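Local coordinates for intermedilysin (Streptococcus intermedius, PDB 5IMW), which probably lyses host cells by binding cholesterol-containing membranes, inserting into them and assembling an oligomeric pore, at residues V94-S102 / S113-S121. Sequence-based numbering, arbitrary orientation.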
# COMPACT_ATOMS: atom_id res chain seq x y z
N VAL A 94 9.87 -35.27 3.67
CA VAL A 94 9.09 -36.41 4.12
C VAL A 94 8.27 -36.93 2.95
O VAL A 94 7.89 -36.16 2.06
CB VAL A 94 8.19 -36.03 5.32
CG1 VAL A 94 7.24 -34.89 4.94
CG2 VAL A 94 7.41 -37.22 5.83
N ASN A 95 7.99 -38.23 2.96
CA ASN A 95 7.12 -38.82 1.96
C ASN A 95 5.73 -38.18 2.04
O ASN A 95 5.37 -37.55 3.04
CB ASN A 95 7.02 -40.33 2.16
CG ASN A 95 8.38 -40.98 2.27
OD1 ASN A 95 8.99 -40.99 3.34
ND2 ASN A 95 8.86 -41.54 1.17
N ARG A 96 4.96 -38.35 0.97
CA ARG A 96 3.64 -37.73 0.89
C ARG A 96 2.64 -38.71 0.28
O ARG A 96 3.01 -39.71 -0.33
CB ARG A 96 3.67 -36.45 0.05
CG ARG A 96 3.88 -35.18 0.85
CD ARG A 96 3.56 -33.95 0.02
NE ARG A 96 4.57 -32.92 0.18
CZ ARG A 96 5.79 -32.97 -0.34
NH1 ARG A 96 6.15 -34.02 -1.07
NH2 ARG A 96 6.64 -31.98 -0.14
N GLY A 97 1.36 -38.39 0.48
CA GLY A 97 0.27 -39.13 -0.11
C GLY A 97 -0.27 -38.43 -1.34
O GLY A 97 0.36 -37.54 -1.91
N LYS A 98 -1.46 -38.85 -1.76
CA LYS A 98 -2.07 -38.27 -2.95
C LYS A 98 -2.53 -36.85 -2.68
O LYS A 98 -2.92 -36.49 -1.56
CB LYS A 98 -3.26 -39.12 -3.40
CG LYS A 98 -2.95 -40.61 -3.50
CD LYS A 98 -3.91 -41.35 -4.43
CE LYS A 98 -5.23 -41.69 -3.74
NZ LYS A 98 -6.04 -40.50 -3.33
N THR A 99 -2.50 -36.03 -3.73
CA THR A 99 -2.94 -34.64 -3.66
C THR A 99 -3.95 -34.41 -4.77
O THR A 99 -3.63 -34.61 -5.95
CB THR A 99 -1.77 -33.66 -3.78
OG1 THR A 99 -0.68 -34.12 -2.97
CG2 THR A 99 -2.18 -32.28 -3.32
N THR A 100 -5.16 -33.99 -4.40
CA THR A 100 -6.21 -33.69 -5.36
C THR A 100 -6.22 -32.20 -5.66
O THR A 100 -6.29 -31.38 -4.75
CB THR A 100 -7.58 -34.14 -4.83
OG1 THR A 100 -7.53 -34.22 -3.40
CG2 THR A 100 -7.97 -35.49 -5.42
N ILE A 101 -6.15 -31.86 -6.95
CA ILE A 101 -6.03 -30.48 -7.40
C ILE A 101 -7.23 -30.14 -8.26
O ILE A 101 -7.85 -31.01 -8.88
CB ILE A 101 -4.71 -30.28 -8.19
CG1 ILE A 101 -3.52 -30.64 -7.30
CG2 ILE A 101 -4.60 -28.84 -8.69
CD1 ILE A 101 -2.17 -30.53 -7.99
N SER A 102 -7.57 -28.85 -8.29
CA SER A 102 -8.63 -28.34 -9.15
C SER A 102 -8.15 -27.05 -9.81
O SER A 102 -7.39 -26.29 -9.22
CB SER A 102 -9.92 -28.08 -8.37
OG SER A 102 -10.93 -27.56 -9.22
N SER A 113 -11.55 -30.99 -14.52
CA SER A 113 -10.86 -29.95 -13.76
C SER A 113 -10.05 -30.50 -12.60
O SER A 113 -9.21 -29.78 -12.05
CB SER A 113 -11.86 -28.92 -13.24
OG SER A 113 -12.59 -29.43 -12.14
N ASN A 114 -10.28 -31.75 -12.21
CA ASN A 114 -9.67 -32.33 -11.02
C ASN A 114 -8.53 -33.25 -11.42
O ASN A 114 -8.65 -34.04 -12.36
CB ASN A 114 -10.71 -33.10 -10.20
CG ASN A 114 -11.95 -32.28 -9.93
OD1 ASN A 114 -12.47 -31.61 -10.83
ND2 ASN A 114 -12.43 -32.32 -8.70
N LEU A 115 -7.42 -33.15 -10.69
CA LEU A 115 -6.24 -33.98 -10.91
C LEU A 115 -5.93 -34.79 -9.66
O LEU A 115 -6.53 -34.62 -8.60
CB LEU A 115 -5.02 -33.14 -11.29
CG LEU A 115 -5.17 -32.16 -12.46
CD1 LEU A 115 -3.82 -31.56 -12.81
CD2 LEU A 115 -5.78 -32.85 -13.66
N THR A 116 -4.95 -35.69 -9.81
CA THR A 116 -4.41 -36.45 -8.70
C THR A 116 -2.95 -36.74 -9.01
O THR A 116 -2.61 -37.08 -10.14
CB THR A 116 -5.18 -37.76 -8.48
OG1 THR A 116 -6.54 -37.47 -8.13
CG2 THR A 116 -4.53 -38.59 -7.37
N VAL A 117 -2.10 -36.62 -7.99
CA VAL A 117 -0.68 -36.90 -8.12
C VAL A 117 -0.30 -37.88 -7.02
O VAL A 117 -0.55 -37.62 -5.84
CB VAL A 117 0.17 -35.62 -8.03
CG1 VAL A 117 1.60 -35.90 -8.51
CG2 VAL A 117 -0.45 -34.51 -8.85
N GLU A 118 0.31 -38.99 -7.41
CA GLU A 118 0.56 -40.08 -6.46
C GLU A 118 1.72 -39.76 -5.53
O GLU A 118 1.63 -40.00 -4.32
CB GLU A 118 0.82 -41.38 -7.22
CG GLU A 118 0.52 -42.64 -6.42
CD GLU A 118 -0.92 -42.71 -5.96
OE1 GLU A 118 -1.15 -42.83 -4.74
OE2 GLU A 118 -1.83 -42.62 -6.82
N ASN A 119 2.82 -39.23 -6.07
CA ASN A 119 4.02 -38.91 -5.31
C ASN A 119 4.34 -37.43 -5.54
O ASN A 119 5.23 -37.10 -6.34
CB ASN A 119 5.19 -39.80 -5.71
CG ASN A 119 4.88 -41.28 -5.54
OD1 ASN A 119 4.25 -41.69 -4.56
ND2 ASN A 119 5.31 -42.09 -6.50
N PRO A 120 3.65 -36.53 -4.85
CA PRO A 120 3.79 -35.09 -5.15
C PRO A 120 5.23 -34.61 -5.04
O PRO A 120 5.91 -34.82 -4.03
CB PRO A 120 2.90 -34.42 -4.10
CG PRO A 120 1.89 -35.45 -3.77
CD PRO A 120 2.59 -36.77 -3.86
N SER A 121 5.69 -33.96 -6.11
CA SER A 121 6.95 -33.22 -6.10
C SER A 121 6.81 -32.08 -7.10
O SER A 121 5.87 -32.05 -7.90
CB SER A 121 8.14 -34.12 -6.43
OG SER A 121 8.01 -34.69 -7.72
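Thr99 and Ile101 pair with Val117 and Leu115 as the two hydrogen-bonded rungs of an antiparallel beta hairpin, whose short strand segments run at 153° to each other, close to antiparallel. Each rung is reciprocal, so the backbone N and O of all four residues are used. Thr99 N reaches Val117 O at 3.3 Å, and Val117 N returns to Thr99 O. In the second rung Leu115 N to Ile101 O is the shorter bond, 2.8 Å, whereas Ile101 N approaches Leu115 O from above the carbonyl plane, 53° out of it. Leu115 O also takes a weak bond from Thr116 OG1, and CA-H...O contacts add to each of these carbonyls.

The non-hydrogen-bonded residues Thr100 and Ser102 form backbone hydrogen bonds with Asp207 and Ser205, as strand 99-103 lies between strands 114-117 and 202-206 in the antiparallel sheet. Ile101, Leu115 and Val117 share one face, where helix 122-140 packs through Val125, Leu132 and Thr124. Beyond the Thr99-Val117 pair, Glu118 has CG anti to the backbone N (chi1 -156°) and bends at chi2, which brings its end alongside Lys98, yet Lys98 NZ and Glu118 OE1 stay 5.6 Å apart. The Pro120 ring lies across Thr99 and beside Gly97 O. On the face of Thr100 and Thr116, Thr100 CG2 lies 3.6 Å from Thr116 OG1.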